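Local structure of heme-binding protein A (Haemophilus parasuis 29755, 3TPA) at residues 316-321 and 420-425; 287-292 and 473-478. The protein probably binds glutathione as the periplasmic solute-binding component of an ABC-type import system, despite a name that refers to heme. The protein carries 1 engineered substitution. All blocks are in the same frame, centred on the assembly; numbering follows the deposited sequence.

In the fold
Along the chain, helix 286-294 comes first, followed by the loop that leads from strand 310-312 to helix 335-344, then helix 420-427 and finally the end of helix 458-475. Contact 2 closes the longer excursion, joining residues 287-292 to 473-478, and contact 1 closes a shorter one within it, between 316-321 and 420-425. Their centres lie about 19 Å apart and their nearest atoms about 6 Å apart, without touching. Helix 458-475 links the two regions: V469 meets P316 of contact 1, whereas the helix's C-terminal end belongs to contact 2. Contact 1 is buried, with its centre about 11 Å from that of the chain; contact 2 lies farther out, at about 27 Å.

Contact 1 (316-321 and 420-425); sequences PFPDAV and DNFLFP
With chi1 at 37°, F317 holds its CG between its own backbone N and carbonyl carbon, while F422 turns its CG beside the backbone N (chi1 -76°); together these torsions bring two phenyl rings into an edge-to-face pair. In this extracellular solute-binding protein of family 5, the pair joins the loop after strand 310-312 to the first turn of helix 420-427. The F317 edge faces the F422 ring, the centroids being 5.4 Å apart and the planes at 64°. F317 also makes a CH-pi contact, its CB sitting almost directly above the centre of the F422 ring, 3.4 Å from the centroid. At the edge of the F317 ring and near its plane lie F422 CB and L423 CG, the latter 3.9 Å from F317 CE2, so two consecutive helix residues meet it. The faces of F317 are flanked within its own segment by P316 CG and, opposite, V321 CG1. A type I turn from P318 to V321, closed by V321 N to P318 O, folds the loop back. Beyond the pair, helix 458-475 adds Y465 and V469 against L423. V321 and F422 reach toward each other from opposite directions, V321 CG2 ending 3.6 Å from F422 CE2.

Contact 2 (287-292 and 473-478); sequences KVRQAL and QQNSPI. Unlike the reference sequence in segment 287-292: Q290 (reference Arg).
R289 lies alongside the chain at N475 and S476, its CB and CD both close to S476 O, and its guanidinium grips the end of helix 458-475 side-on. Helix 286-294 thereby meets the turn into strand 478-491, which belongs to the six-stranded mixed sheet of this solute-binding fold. R289 NE and NH2 both donate to N475 O, at 3.1 Å and 2.8 Å respectively. The oxygen lies close to the guanidinium plane, and NE approaches it almost in line with the C=O bond (168°). A bend at chi3 (-58°) turns the guanidinium toward this carbonyl. S476 O receives a further, weak bond from NE, so two successive carbonyls meet the same edge. S476 has positive phi and is the first residue to leave the helix; its OG bonds to H293 ND1 on the facing helix. The third guanidinium nitrogen, NH1, bonds to L283 O, which helps fix the group's rotation. The next residue, Q290, where the reference sequence has arginine, makes a weak bond from NE2 to Q474 O at 3.1 Å. A water accepts from R289 NH2 at 2.8 Å and donates weakly to OD1 of N475, whose ND2 bonds to I471 O.

Contact 1 (316-321 and 420-425)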
loop_
_atom_site.group_PDB
_atom_site.type_symbol
_atom_site.label_atom_id
_atom_site.label_comp_id
_atom_site.label_asym_id
_atom_site.label_seq_id
_atom_site.Cartn_x
_atom_site.Cartn_y
_atom_site.Cartn_z
ATOM N N PRO A 316 -15.656 1.851 1.901
ATOM C CA PRO A 316 -14.661 1.804 0.815
ATOM C C PRO A 316 -13.216 1.568 1.291
ATOM O O PRO A 316 -12.319 1.514 0.453
ATOM C CB PRO A 316 -14.780 3.192 0.179
ATOM C CG PRO A 316 -15.310 4.052 1.272
ATOM C CD PRO A 316 -16.231 3.197 2.065
ATOM N N PHE A 317 -13.008 1.467 2.604
ATOM C CA PHE A 317 -11.728 1.094 3.175
ATOM C C PHE A 317 -11.961 0.267 4.436
ATOM O O PHE A 317 -12.998 0.405 5.069
ATOM C CB PHE A 317 -10.844 2.317 3.465
ATOM C CG PHE A 317 -11.594 3.528 3.959
ATOM C CD1 PHE A 317 -12.215 3.529 5.193
ATOM C CD2 PHE A 317 -11.657 4.678 3.187
ATOM C CE1 PHE A 317 -12.891 4.661 5.649
ATOM C CE2 PHE A 317 -12.330 5.806 3.638
ATOM C CZ PHE A 317 -12.952 5.794 4.867
ATOM N N PRO A 318 -11.009 -0.611 4.794
ATOM C CA PRO A 318 -11.193 -1.469 5.977
ATOM C C PRO A 318 -11.126 -0.687 7.290
ATOM O O PRO A 318 -10.744 0.488 7.308
ATOM C CB PRO A 318 -10.021 -2.458 5.883
ATOM C CG PRO A 318 -8.967 -1.693 5.162
ATOM C CD PRO A 318 -9.714 -0.852 4.141
ATOM N N ASP A 319 -11.476 -1.352 8.388
ATOM C CA ASP A 319 -11.585 -0.670 9.663
ATOM C C ASP A 319 -10.250 -0.257 10.268
ATOM O O ASP A 319 -10.235 0.370 11.320
ATOM C CB ASP A 319 -12.435 -1.475 10.665
ATOM C CG ASP A 319 -11.724 -2.725 11.218
ATOM O OD1 ASP A 319 -10.634 -3.103 10.750
ATOM O OD2 ASP A 319 -12.299 -3.345 12.140
ATOM N N ALA A 320 -9.135 -0.571 9.610
ATOM C CA ALA A 320 -7.853 -0.020 10.052
ATOM C C ALA A 320 -7.695 1.455 9.655
ATOM O O ALA A 320 -6.841 2.152 10.202
ATOM C CB ALA A 320 -6.709 -0.812 9.494
ATOM N N VAL A 321 -8.497 1.912 8.691
ATOM C CA VAL A 321 -8.332 3.258 8.132
ATOM C C VAL A 321 -9.160 4.307 8.869
ATOM O O VAL A 321 -10.300 4.053 9.244
ATOM C CB VAL A 321 -8.656 3.305 6.611
ATOM C CG1 VAL A 321 -8.444 4.697 6.071
ATOM C CG2 VAL A 321 -7.786 2.326 5.832
ATOM N N ASP A 420 -7.837 9.758 2.719
ATOM C CA ASP A 420 -7.651 10.621 1.546
ATOM C C ASP A 420 -7.131 9.839 0.347
ATOM O O ASP A 420 -7.479 10.123 -0.790
ATOM C CB ASP A 420 -6.682 11.771 1.845
ATOM C CG ASP A 420 -6.349 12.596 0.591
ATOM O OD1 ASP A 420 -7.116 13.514 0.262
ATOM O OD2 ASP A 420 -5.334 12.306 -0.080
ATOM N N ASN A 421 -6.297 8.845 0.608
ATOM C CA ASN A 421 -5.655 8.074 -0.460
ATOM C C ASN A 421 -6.514 6.886 -0.909
ATOM O O ASN A 421 -6.061 6.053 -1.678
ATOM C CB ASN A 421 -4.251 7.624 -0.005
ATOM C CG ASN A 421 -3.493 6.857 -1.065
ATOM O OD1 ASN A 421 -3.109 5.709 -0.854
ATOM N ND2 ASN A 421 -3.250 7.498 -2.202
ATOM N N PHE A 422 -7.752 6.824 -0.418
ATOM C CA PHE A 422 -8.797 5.987 -1.013
ATOM C C PHE A 422 -9.770 6.914 -1.754
ATOM O O PHE A 422 -9.980 6.790 -2.950
ATOM C CB PHE A 422 -9.615 5.226 0.058
ATOM C CG PHE A 422 -8.914 4.045 0.669
ATOM C CD1 PHE A 422 -9.106 2.765 0.162
ATOM C CD2 PHE A 422 -8.104 4.204 1.779
ATOM C CE1 PHE A 422 -8.473 1.652 0.734
ATOM C CE2 PHE A 422 -7.450 3.087 2.359
ATOM C CZ PHE A 422 -7.641 1.819 1.836
ATOM N N LEU A 423 -10.355 7.850 -1.017
ATOM C CA LEU A 423 -11.488 8.644 -1.515
ATOM C C LEU A 423 -11.157 9.676 -2.594
ATOM O O LEU A 423 -11.938 9.892 -3.515
ATOM C CB LEU A 423 -12.183 9.349 -0.359
ATOM C CG LEU A 423 -12.704 8.431 0.756
ATOM C CD1 LEU A 423 -13.221 9.300 1.870
ATOM C CD2 LEU A 423 -13.803 7.515 0.260
ATOM N N PHE A 424 -10.004 10.317 -2.491
ATOM C CA PHE A 424 -9.634 11.289 -3.521
ATOM C C PHE A 424 -9.290 10.610 -4.864
ATOM O O PHE A 424 -9.786 11.020 -5.909
ATOM C CB PHE A 424 -8.501 12.218 -3.029
ATOM C CG PHE A 424 -8.239 13.384 -3.940
ATOM C CD1 PHE A 424 -8.959 14.572 -3.803
ATOM C CD2 PHE A 424 -7.291 13.295 -4.928
ATOM C CE1 PHE A 424 -8.725 15.657 -4.648
ATOM C CE2 PHE A 424 -7.042 14.369 -5.773
ATOM C CZ PHE A 424 -7.761 15.549 -5.642
ATOM N N PRO A 425 -8.434 9.580 -4.849
ATOM C CA PRO A 425 -8.167 8.916 -6.134
ATOM C C PRO A 425 -9.422 8.345 -6.795
ATOM O O PRO A 425 -9.564 8.433 -8.025
ATOM C CB PRO A 425 -7.205 7.790 -5.750
ATOM C CG PRO A 425 -6.461 8.333 -4.570
ATOM C CD PRO A 425 -7.504 9.134 -3.799
#

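Contact 2 (287-292 and 473-478)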
loop_
_atom_site.group_PDB
_atom_site.type_symbol
_atom_site.label_atom_id
_atom_site.label_comp_id
_atom_site.label_asym_id
_atom_site.label_seq_id
_atom_site.Cartn_x
_atom_site.Cartn_y
_atom_site.Cartn_z
ATOM N N LYS A 287 -31.145 5.318 -8.552
ATOM C CA LYS A 287 -31.946 4.188 -8.113
ATOM C C LYS A 287 -31.517 2.930 -8.857
ATOM O O LYS A 287 -31.524 1.845 -8.298
ATOM C CB LYS A 287 -33.444 4.460 -8.282
ATOM C CG LYS A 287 -33.970 5.625 -7.396
ATOM C CD LYS A 287 -35.495 5.731 -7.472
ATOM C CE LYS A 287 -36.031 7.019 -6.833
ATOM N NZ LYS A 287 -37.536 7.046 -6.915
ATOM N N VAL A 288 -31.133 3.075 -10.120
ATOM C CA VAL A 288 -30.635 1.921 -10.850
ATOM C C VAL A 288 -29.360 1.401 -10.214
ATOM O O VAL A 288 -29.196 0.188 -10.032
ATOM C CB VAL A 288 -30.400 2.219 -12.343
ATOM C CG1 VAL A 288 -29.619 1.082 -12.989
ATOM C CG2 VAL A 288 -31.733 2.416 -13.048
ATOM N N ARG A 289 -28.455 2.311 -9.860
ATOM C CA ARG A 289 -27.214 1.894 -9.233
ATOM C C ARG A 289 -27.495 1.207 -7.896
ATOM O O ARG A 289 -26.929 0.163 -7.605
ATOM C CB ARG A 289 -26.251 3.067 -9.073
ATOM C CG ARG A 289 -25.842 3.701 -10.410
ATOM C CD ARG A 289 -24.584 4.537 -10.283
ATOM N NE ARG A 289 -24.684 5.630 -9.308
ATOM C CZ ARG A 289 -25.013 6.878 -9.618
ATOM N NH1 ARG A 289 -25.310 7.188 -10.873
ATOM N NH2 ARG A 289 -25.069 7.815 -8.672
ATOM N N GLN A 290 -28.397 1.774 -7.105
ATOM C CA GLN A 290 -28.800 1.153 -5.843
ATOM C C GLN A 290 -29.379 -0.243 -6.071
ATOM O O GLN A 290 -29.098 -1.169 -5.304
ATOM C CB GLN A 290 -29.808 2.039 -5.106
ATOM C CG GLN A 290 -29.222 3.380 -4.684
ATOM C CD GLN A 290 -30.272 4.332 -4.142
ATOM O OE1 GLN A 290 -31.447 4.242 -4.502
ATOM N NE2 GLN A 290 -29.854 5.247 -3.269
ATOM N N ALA A 291 -30.162 -0.397 -7.142
ATOM C CA ALA A 291 -30.704 -1.706 -7.515
ATOM C C ALA A 291 -29.607 -2.750 -7.804
ATOM O O ALA A 291 -29.651 -3.884 -7.297
ATOM C CB ALA A 291 -31.659 -1.573 -8.721
ATOM N N LEU A 292 -28.636 -2.380 -8.629
ATOM C CA LEU A 292 -27.519 -3.276 -8.949
ATOM C C LEU A 292 -26.741 -3.645 -7.704
ATOM O O LEU A 292 -26.181 -4.734 -7.608
ATOM C CB LEU A 292 -26.587 -2.605 -9.951
ATOM C CG LEU A 292 -27.282 -2.329 -11.275
ATOM C CD1 LEU A 292 -26.350 -1.646 -12.238
ATOM C CD2 LEU A 292 -27.847 -3.643 -11.865
ATOM N N GLN A 473 -21.991 6.724 -0.249
ATOM C CA GLN A 473 -22.832 5.521 -0.124
ATOM C C GLN A 473 -24.259 5.746 -0.632
ATOM O O GLN A 473 -24.805 4.904 -1.329
ATOM C CB GLN A 473 -22.843 4.999 1.320
ATOM C CG GLN A 473 -23.510 3.610 1.499
ATOM C CD GLN A 473 -22.689 2.445 0.914
ATOM O OE1 GLN A 473 -21.799 2.643 0.095
ATOM N NE2 GLN A 473 -22.992 1.229 1.351
ATOM N N GLN A 474 -24.838 6.900 -0.294
ATOM C CA GLN A 474 -26.175 7.284 -0.743
ATOM C C GLN A 474 -26.305 7.243 -2.265
ATOM O O GLN A 474 -27.368 6.960 -2.804
ATOM C CB GLN A 474 -26.510 8.698 -0.228
ATOM C CG GLN A 474 -26.827 8.749 1.265
ATOM C CD GLN A 474 -26.864 10.161 1.844
ATOM O OE1 GLN A 474 -26.280 11.100 1.295
ATOM N NE2 GLN A 474 -27.543 10.307 2.977
ATOM N N ASN A 475 -25.213 7.547 -2.954
ATOM C CA ASN A 475 -25.203 7.643 -4.408
ATOM C C ASN A 475 -24.687 6.399 -5.117
ATOM O O ASN A 475 -24.844 6.266 -6.327
ATOM C CB ASN A 475 -24.401 8.874 -4.836
ATOM C CG ASN A 475 -25.127 10.139 -4.529
ATOM O OD1 ASN A 475 -26.062 10.496 -5.229
ATOM N ND2 ASN A 475 -24.750 10.798 -3.448
ATOM N N SER A 476 -24.075 5.492 -4.356
ATOM C CA SER A 476 -23.642 4.185 -4.878
ATOM C C SER A 476 -22.959 4.207 -6.262
ATOM O O SER A 476 -23.344 3.443 -7.149
ATOM C CB SER A 476 -24.828 3.205 -4.907
ATOM O OG SER A 476 -24.395 1.869 -5.166
ATOM N N PRO A 477 -21.932 5.062 -6.450
ATOM C CA PRO A 477 -21.292 5.095 -7.783
ATOM C C PRO A 477 -20.438 3.859 -8.119
ATOM O O PRO A 477 -20.211 3.545 -9.298
ATOM C CB PRO A 477 -20.410 6.350 -7.717
ATOM C CG PRO A 477 -20.161 6.579 -6.287
ATOM C CD PRO A 477 -21.398 6.109 -5.558
ATOM N N ILE A 478 -19.920 3.204 -7.087
ATOM C CA ILE A 478 -19.302 1.895 -7.233
ATOM C C ILE A 478 -19.917 1.029 -6.156
ATOM O O ILE A 478 -20.508 1.540 -5.207
ATOM C CB ILE A 478 -17.765 1.899 -7.055
ATOM C CG1 ILE A 478 -17.360 2.240 -5.615
ATOM C CG2 ILE A 478 -17.071 2.861 -8.073
ATOM C CD1 ILE A 478 -15.845 2.138 -5.393
HETATM O O HOH W 1 -25.592 10.606 -8.609
#